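Coat protein (Turnip yellow mosaic virus, PDB 2FZ2) self-assembles, 180 copies at a time, into the T=3 icosahedral capsid that encloses the single-stranded RNA genome of the virus. Local coordinates at residues 42-46 and 156-160; 97-103 and 148-154. All blocks are in the same frame, centred on the assembly; numbering follows the deposited sequence.

How the interactions relate
Strand 30-42 leads the chain into residues 42-46, where it crosses from one sheet of the jelly roll to strand 47-52 of the other. The chain then continues to 97-103, just beyond strand 89-97, and after a further 44 residues returns as 148-154, closing interaction 2. Almost at once, at 156-160, it closes the much longer loop of interaction 1, so the second contact is nested inside the first. Both use strand 151-158: interaction 2 covers its start and interaction 1 its end, their centres about 22 Å apart. Together they tie turns from both ends of the sandwich to one inner strand of the four-stranded sheet.

Interaction 1. Residues 42-46 and 156-160; sequences AGTKD and SITAQ
Ile-157 has CG1 anti to its carbonyl carbon (chi1 -57°), and this puts its two branches to different uses: CG1 meets the CB of Ala-42 at 3.5 Å, while CG2 touches both that methyl and the carbonyl O of Lys-45, 3.9 Å from the latter. The same kind of rotation in Asp-46 (chi1 -48°) carries its carboxylate across Thr-158, whose CG2 is 3.6 Å from OD2; the two side chains are oblique to one another, and the threonine offers its methyl rather than its hydroxyl. At Ala-159, CB points into the bend of the loop, 3.3 Å from Gly-43 O and 3.7 Å from Lys-45 C; a methyl is short enough to sit against the backbone there. Residues 42-46 form the connection between strands 30-42 and 47-52, the BC loop of a viral jelly roll, and 156-160 is where strand H runs out into the HI loop. Gly-43 makes the bend possible, since its positive phi of 114° would press a CB against the preceding carbonyl O. No conventional hydrogen bond joins the segments, though the CA of Asp-46 makes a C-H...O contact with Ile-157 O at 3.2 Å. Regular pairing begins one residue on, with a backbone bond between Ile-157 and Ala-47. Beyond the contact, Gln-160 packs on Leu-82 of a second subunit.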
ATOM      1  N   ALA D  42      -7.112  57.108 126.022  1.00 27.96           N
ATOM      2  CA  ALA D  42      -5.863  57.523 126.632  1.00 28.31           C
ATOM      3  C   ALA D  42      -5.470  58.967 126.582  1.00 24.52           C
ATOM      4  O   ALA D  42      -6.156  59.806 125.997  1.00 17.75           O
ATOM      5  CB  ALA D  42      -4.732  56.695 126.052  1.00 30.92           C
ATOM      6  N   GLY D  43      -4.333  59.219 127.225  1.00 21.29           N
ATOM      7  CA  GLY D  43      -3.748  60.540 127.241  1.00 23.51           C
ATOM      8  C   GLY D  43      -3.698  61.236 128.576  1.00 23.03           C
ATOM      9  O   GLY D  43      -2.895  62.150 128.780  1.00 25.18           O
ATOM     10  N   THR D  44      -4.544  60.790 129.490  1.00 22.37           N
ATOM     11  CA  THR D  44      -4.641  61.401 130.797  1.00 17.95           C
ATOM     12  C   THR D  44      -3.591  60.963 131.798  1.00 17.37           C
ATOM     13  O   THR D  44      -3.179  61.744 132.655  1.00 23.98           O
ATOM     14  CB  THR D  44      -6.020  61.140 131.365  1.00 22.62           C
ATOM     15  OG1 THR D  44      -6.753  60.296 130.460  1.00 30.17           O
ATOM     16  CG2 THR D  44      -6.755  62.451 131.545  1.00 29.38           C
ATOM     17  N   LYS D  45      -3.165  59.712 131.695  1.00 21.62           N
ATOM     18  CA  LYS D  45      -2.153  59.161 132.591  1.00 21.64           C
ATOM     19  C   LYS D  45      -1.431  58.089 131.808  1.00 17.25           C
ATOM     20  O   LYS D  45      -1.964  57.588 130.810  1.00 20.72           O
ATOM     21  CB  LYS D  45      -2.807  58.542 133.840  1.00 32.93           C
ATOM     22  CG  LYS D  45      -3.821  57.399 133.568  1.00 47.61           C
ATOM     23  CD  LYS D  45      -5.018  57.408 134.549  1.00 53.45           C
ATOM     24  CE  LYS D  45      -6.378  57.524 133.820  1.00 59.10           C
ATOM     25  NZ  LYS D  45      -7.193  58.722 134.249  1.00 55.19           N
ATOM     26  N   ASP D  46      -0.212  57.753 132.216  1.00 15.37           N
ATOM     27  CA  ASP D  46       0.480  56.694 131.500  1.00 20.65           C
ATOM     28  C   ASP D  46      -0.361  55.482 131.836  1.00 23.63           C
ATOM     29  O   ASP D  46      -0.872  55.350 132.958  1.00 27.91           O
ATOM     30  CB  ASP D  46       1.906  56.455 132.011  1.00 19.14           C
ATOM     31  CG  ASP D  46       2.699  57.726 132.169  1.00 28.43           C
ATOM     32  OD1 ASP D  46       2.176  58.678 132.792  1.00 43.67           O
ATOM     33  OD2 ASP D  46       3.851  57.766 131.682  1.00 29.30           O
ATOM     34  N   SER D 156       0.862  51.049 124.574  1.00 12.25           N
ATOM     35  CA  SER D 156       1.563  51.725 125.650  1.00 18.11           C
ATOM     36  C   SER D 156       1.309  53.221 125.566  1.00 18.61           C
ATOM     37  O   SER D 156       1.449  53.825 124.500  1.00 23.48           O
ATOM     38  CB  SER D 156       3.069  51.425 125.559  1.00 24.55           C
ATOM     39  OG  SER D 156       3.823  52.552 125.120  1.00 34.64           O
ATOM     40  N   ILE D 157       0.925  53.822 126.687  1.00 14.60           N
ATOM     41  CA  ILE D 157       0.671  55.255 126.705  1.00 14.37           C
ATOM     42  C   ILE D 157       1.609  55.951 127.666  1.00 19.93           C
ATOM     43  O   ILE D 157       1.810  55.498 128.796  1.00 29.87           O
ATOM     44  CB  ILE D 157      -0.764  55.581 127.142  1.00 11.66           C
ATOM     45  CG1 ILE D 157      -1.762  54.876 126.233  1.00 11.25           C
ATOM     46  CG2 ILE D 157      -1.004  57.070 127.068  1.00  9.32           C
ATOM     47  CD1 ILE D 157      -1.528  55.131 124.794  1.00  5.20           C
ATOM     48  N   THR D 158       2.188  57.054 127.208  1.00 16.01           N
ATOM     49  CA  THR D 158       3.093  57.840 128.031  1.00 20.93           C
ATOM     50  C   THR D 158       2.532  59.250 127.936  1.00 21.10           C
ATOM     51  O   THR D 158       2.695  59.919 126.917  1.00 22.30           O
ATOM     52  CB  THR D 158       4.541  57.772 127.480  1.00 25.75           C
ATOM     53  OG1 THR D 158       4.814  56.449 126.983  1.00 31.23           O
ATOM     54  CG2 THR D 158       5.535  58.098 128.573  1.00 23.81           C
ATOM     55  N   ALA D 159       1.852  59.693 128.993  1.00 20.97           N
ATOM     56  CA  ALA D 159       1.206  61.010 129.003  1.00 24.46           C
ATOM     57  C   ALA D 159       2.060  62.172 129.467  1.00 27.81           C
ATOM     58  O   ALA D 159       3.128  61.978 130.056  1.00 33.82           O
ATOM     59  CB  ALA D 159      -0.053  60.955 129.842  1.00 23.60           C
ATOM     60  N   GLN D 160       1.575  63.386 129.205  1.00 28.55           N
ATOM     61  CA  GLN D 160       2.293  64.586 129.612  1.00 31.05           C
ATOM     62  C   GLN D 160       2.406  64.665 131.129  1.00 32.30           C
ATOM     63  O   GLN D 160       1.490  64.287 131.852  1.00 35.83           O
ATOM     64  CB  GLN D 160       1.580  65.836 129.110  1.00 32.38           C
ATOM     65  CG  GLN D 160       2.521  66.935 128.670  1.00 36.02           C
ATOM     66  CD  GLN D 160       3.067  66.657 127.293  1.00 40.16           C
ATOM     67  OE1 GLN D 160       4.271  66.716 127.062  1.00 46.43           O
ATOM     68  NE2 GLN D 160       2.178  66.341 126.364  1.00 46.81           N
TER

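Interaction 2. Residues 97-103 and 148-154; sequences PAQSPVT and LDSPKLL. Unlike the reference sequence in segment 97-103: Gln-99 (reference Asn).
The amide of Gln-99 turns one face toward residues 148-149: Leu-148 O lies over it 3.7 Å from CD, and the CB of Asp-149 lies over the same face at 3.6 Å from CD, toward the OE1 side. The Gln-99 and Asp-149 side chains run alongside each other, their amide and carboxylate planes 61° apart. The carboxylate is spoken for elsewhere, OD1 taking a salt bridge from Arg-67 and a hydrogen bond from Ser-144, both of a third subunit. Gln-99 belongs to a type I turn from Pro-97 to Ser-100, closed by Ser-100 N to Pro-97 O, and Ala-98 N ties it to Ser-150 O (2.7 Å, 162° at the hydrogen). Proline suits both members of the Pro-97 and Pro-151 bridge, a non-hydrogen-bonded pair in which neither residue needs an N-H to bond the other. Lys-152, with CG anti to its N (chi1 -176°), sends its aliphatic chain past Ala-98 O, and NZ donates to Ser-100 O at 3.3 Å, so a flexible cation reaches a turn carbonyl. Further on, Leu-154 CD1 packs against Val-102 CB at 4.2 Å. Here the EF loop folds back over the start of strand H, in the CHEF sheet of a viral jelly roll.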
ATOM      1  N   PRO D  97       1.308  37.474 118.569  1.00  5.97           N
ATOM      2  CA  PRO D  97       0.467  36.304 118.848  1.00 14.18           C
ATOM      3  C   PRO D  97       0.245  36.069 120.329  1.00 13.90           C
ATOM      4  O   PRO D  97       1.161  36.198 121.128  1.00 18.66           O
ATOM      5  CB  PRO D  97       1.210  35.146 118.191  1.00 10.50           C
ATOM      6  CG  PRO D  97       2.620  35.613 118.046  1.00 18.11           C
ATOM      7  CD  PRO D  97       2.610  37.110 117.989  1.00 16.03           C
ATOM      8  N   ALA D  98      -0.985  35.727 120.679  1.00 16.31           N
ATOM      9  CA  ALA D  98      -1.369  35.475 122.056  1.00 21.53           C
ATOM     10  C   ALA D  98      -0.265  34.843 122.904  1.00 27.48           C
ATOM     11  O   ALA D  98      -0.062  35.216 124.076  1.00 30.31           O
ATOM     12  CB  ALA D  98      -2.591  34.578 122.071  1.00 32.45           C
ATOM     13  N   GLN D  99       0.432  33.883 122.299  1.00 26.32           N
ATOM     14  CA  GLN D  99       1.495  33.141 122.960  1.00 21.99           C
ATOM     15  C   GLN D  99       2.767  33.907 123.257  1.00 22.52           C
ATOM     16  O   GLN D  99       3.631  33.410 123.972  1.00 28.60           O
ATOM     17  CB  GLN D  99       1.851  31.940 122.133  1.00 10.68           C
ATOM     18  CG  GLN D  99       1.831  32.218 120.679  1.00 15.10           C
ATOM     19  CD  GLN D  99       2.022  30.947 119.882  1.00 43.71           C
ATOM     20  OE1 GLN D  99       2.057  30.960 118.642  1.00 58.25           O
ATOM     21  NE2 GLN D  99       2.151  29.824 120.592  1.00 51.78           N
ATOM     22  N   SER D 100       2.910  35.098 122.689  1.00 23.17           N
ATOM     23  CA  SER D 100       4.095  35.888 122.968  1.00 17.74           C
ATOM     24  C   SER D 100       3.915  36.539 124.325  1.00 19.45           C
ATOM     25  O   SER D 100       2.955  37.272 124.564  1.00 24.18           O
ATOM     26  CB  SER D 100       4.311  36.949 121.918  1.00 12.66           C
ATOM     27  OG  SER D 100       5.625  37.441 122.065  1.00 26.19           O
ATOM     28  N   PRO D 101       4.870  36.309 125.223  1.00 17.99           N
ATOM     29  CA  PRO D 101       4.856  36.835 126.587  1.00 21.31           C
ATOM     30  C   PRO D 101       5.290  38.272 126.725  1.00 24.11           C
ATOM     31  O   PRO D 101       5.589  38.715 127.839  1.00 27.98           O
ATOM     32  CB  PRO D 101       5.813  35.920 127.309  1.00 23.56           C
ATOM     33  CG  PRO D 101       6.866  35.665 126.248  1.00 25.20           C
ATOM     34  CD  PRO D 101       6.108  35.559 124.949  1.00 16.56           C
ATOM     35  N   VAL D 102       5.351  39.008 125.623  1.00 17.93           N
ATOM     36  CA  VAL D 102       5.781  40.388 125.747  1.00 14.35           C
ATOM     37  C   VAL D 102       4.744  41.262 126.378  1.00 14.79           C
ATOM     38  O   VAL D 102       3.532  41.025 126.267  1.00 24.13           O
ATOM     39  CB  VAL D 102       6.148  41.015 124.430  1.00  9.17           C
ATOM     40  CG1 VAL D 102       7.573  41.509 124.511  1.00 12.47           C
ATOM     41  CG2 VAL D 102       5.983  40.024 123.322  1.00  6.19           C
ATOM     42  N   THR D 103       5.240  42.273 127.061  1.00 13.70           N
ATOM     43  CA  THR D 103       4.379  43.206 127.732  1.00 15.55           C
ATOM     44  C   THR D 103       4.582  44.545 127.035  1.00 14.26           C
ATOM     45  O   THR D 103       5.637  44.800 126.456  1.00 18.63           O
ATOM     46  CB  THR D 103       4.747  43.268 129.237  1.00 18.51           C
ATOM     47  OG1 THR D 103       4.586  44.600 129.739  1.00 35.02           O
ATOM     48  CG2 THR D 103       6.181  42.834 129.441  1.00 20.42           C
ATOM     49  N   LEU D 148      -3.579  29.230 120.465  1.00 17.83           N
ATOM     50  CA  LEU D 148      -2.872  30.137 121.363  1.00 21.13           C
ATOM     51  C   LEU D 148      -2.036  31.201 120.673  1.00 17.63           C
ATOM     52  O   LEU D 148      -1.232  31.877 121.327  1.00 25.47           O
ATOM     53  CB  LEU D 148      -2.006  29.341 122.340  1.00 14.89           C
ATOM     54  CG  LEU D 148      -2.108  27.831 122.115  1.00  9.96           C
ATOM     55  CD1 LEU D 148      -1.026  27.406 121.165  1.00 12.18           C
ATOM     56  CD2 LEU D 148      -1.967  27.080 123.413  1.00  5.20           C
ATOM     57  N   ASP D 149      -2.214  31.345 119.362  1.00 13.74           N
ATOM     58  CA  ASP D 149      -1.490  32.362 118.617  1.00 13.84           C
ATOM     59  C   ASP D 149      -2.425  33.331 117.930  1.00 15.87           C
ATOM     60  O   ASP D 149      -2.044  33.947 116.936  1.00 23.36           O
ATOM     61  CB  ASP D 149      -0.542  31.774 117.558  1.00 17.19           C
ATOM     62  CG  ASP D 149      -0.964  30.409 117.058  1.00 20.65           C
ATOM     63  OD1 ASP D 149      -0.236  29.854 116.203  1.00 18.25           O
ATOM     64  OD2 ASP D 149      -2.005  29.889 117.512  1.00 26.63           O
ATOM     65  N   SER D 150      -3.650  33.452 118.437  1.00 18.38           N
ATOM     66  CA  SER D 150      -4.613  34.398 117.866  1.00 17.46           C
ATOM     67  C   SER D 150      -4.012  35.776 118.123  1.00 16.91           C
ATOM     68  O   SER D 150      -3.107  35.930 118.950  1.00 22.37           O
ATOM     69  CB  SER D 150      -5.963  34.297 118.575  1.00 19.70           C
ATOM     70  OG  SER D 150      -5.826  33.496 119.737  1.00 29.73           O
ATOM     71  N   PRO D 151      -4.504  36.797 117.427  1.00  9.60           N
ATOM     72  CA  PRO D 151      -3.982  38.152 117.604  1.00  9.05           C
ATOM     73  C   PRO D 151      -4.175  38.715 118.992  1.00 12.56           C
ATOM     74  O   PRO D 151      -5.232  38.522 119.619  1.00 14.73           O
ATOM     75  CB  PRO D 151      -4.721  38.958 116.554  1.00 13.01           C
ATOM     76  CG  PRO D 151      -5.222  37.925 115.579  1.00 13.20           C
ATOM     77  CD  PRO D 151      -5.556  36.747 116.412  1.00 11.04           C
ATOM     78  N   LYS D 152      -3.133  39.406 119.447  1.00  8.87           N
ATOM     79  CA  LYS D 152      -3.064  40.056 120.756  1.00 10.40           C
ATOM     80  C   LYS D 152      -2.562  41.462 120.464  1.00  9.21           C
ATOM     81  O   LYS D 152      -1.624  41.642 119.694  1.00 13.00           O
ATOM     82  CB  LYS D 152      -2.052  39.324 121.652  1.00 15.19           C
ATOM     83  CG  LYS D 152      -1.914  39.811 123.105  1.00 17.20           C
ATOM     84  CD  LYS D 152      -0.623  39.238 123.741  1.00 26.82           C
ATOM     85  CE  LYS D 152      -0.802  38.793 125.204  1.00 38.85           C
ATOM     86  NZ  LYS D 152       0.484  38.825 126.003  1.00 45.16           N
ATOM     87  N   LEU D 153      -3.173  42.471 121.064  1.00 13.25           N
ATOM     88  CA  LEU D 153      -2.716  43.820 120.791  1.00  8.67           C
ATOM     89  C   LEU D 153      -2.082  44.469 122.002  1.00 12.45           C
ATOM     90  O   LEU D 153      -2.637  44.442 123.105  1.00 19.70           O
ATOM     91  CB  LEU D 153      -3.867  44.681 120.293  1.00  5.92           C
ATOM     92  CG  LEU D 153      -3.509  46.152 120.132  1.00 10.10           C
ATOM     93  CD1 LEU D 153      -2.964  46.396 118.742  1.00 15.52           C
ATOM     94  CD2 LEU D 153      -4.732  46.986 120.372  1.00 10.75           C
ATOM     95  N   LEU D 154      -0.915  45.063 121.786  1.00 13.23           N
ATOM     96  CA  LEU D 154      -0.189  45.715 122.855  1.00 12.91           C
ATOM     97  C   LEU D 154      -0.199  47.208 122.674  1.00 13.45           C
ATOM     98  O   LEU D 154       0.175  47.698 121.610  1.00 19.28           O
ATOM     99  CB  LEU D 154       1.251  45.224 122.865  1.00 12.99           C
ATOM    100  CG  LEU D 154       1.371  43.747 123.221  1.00 11.67           C
ATOM    101  CD1 LEU D 154       2.821  43.316 123.238  1.00 15.13           C
ATOM    102  CD2 LEU D 154       0.747  43.526 124.580  1.00 19.45           C
TER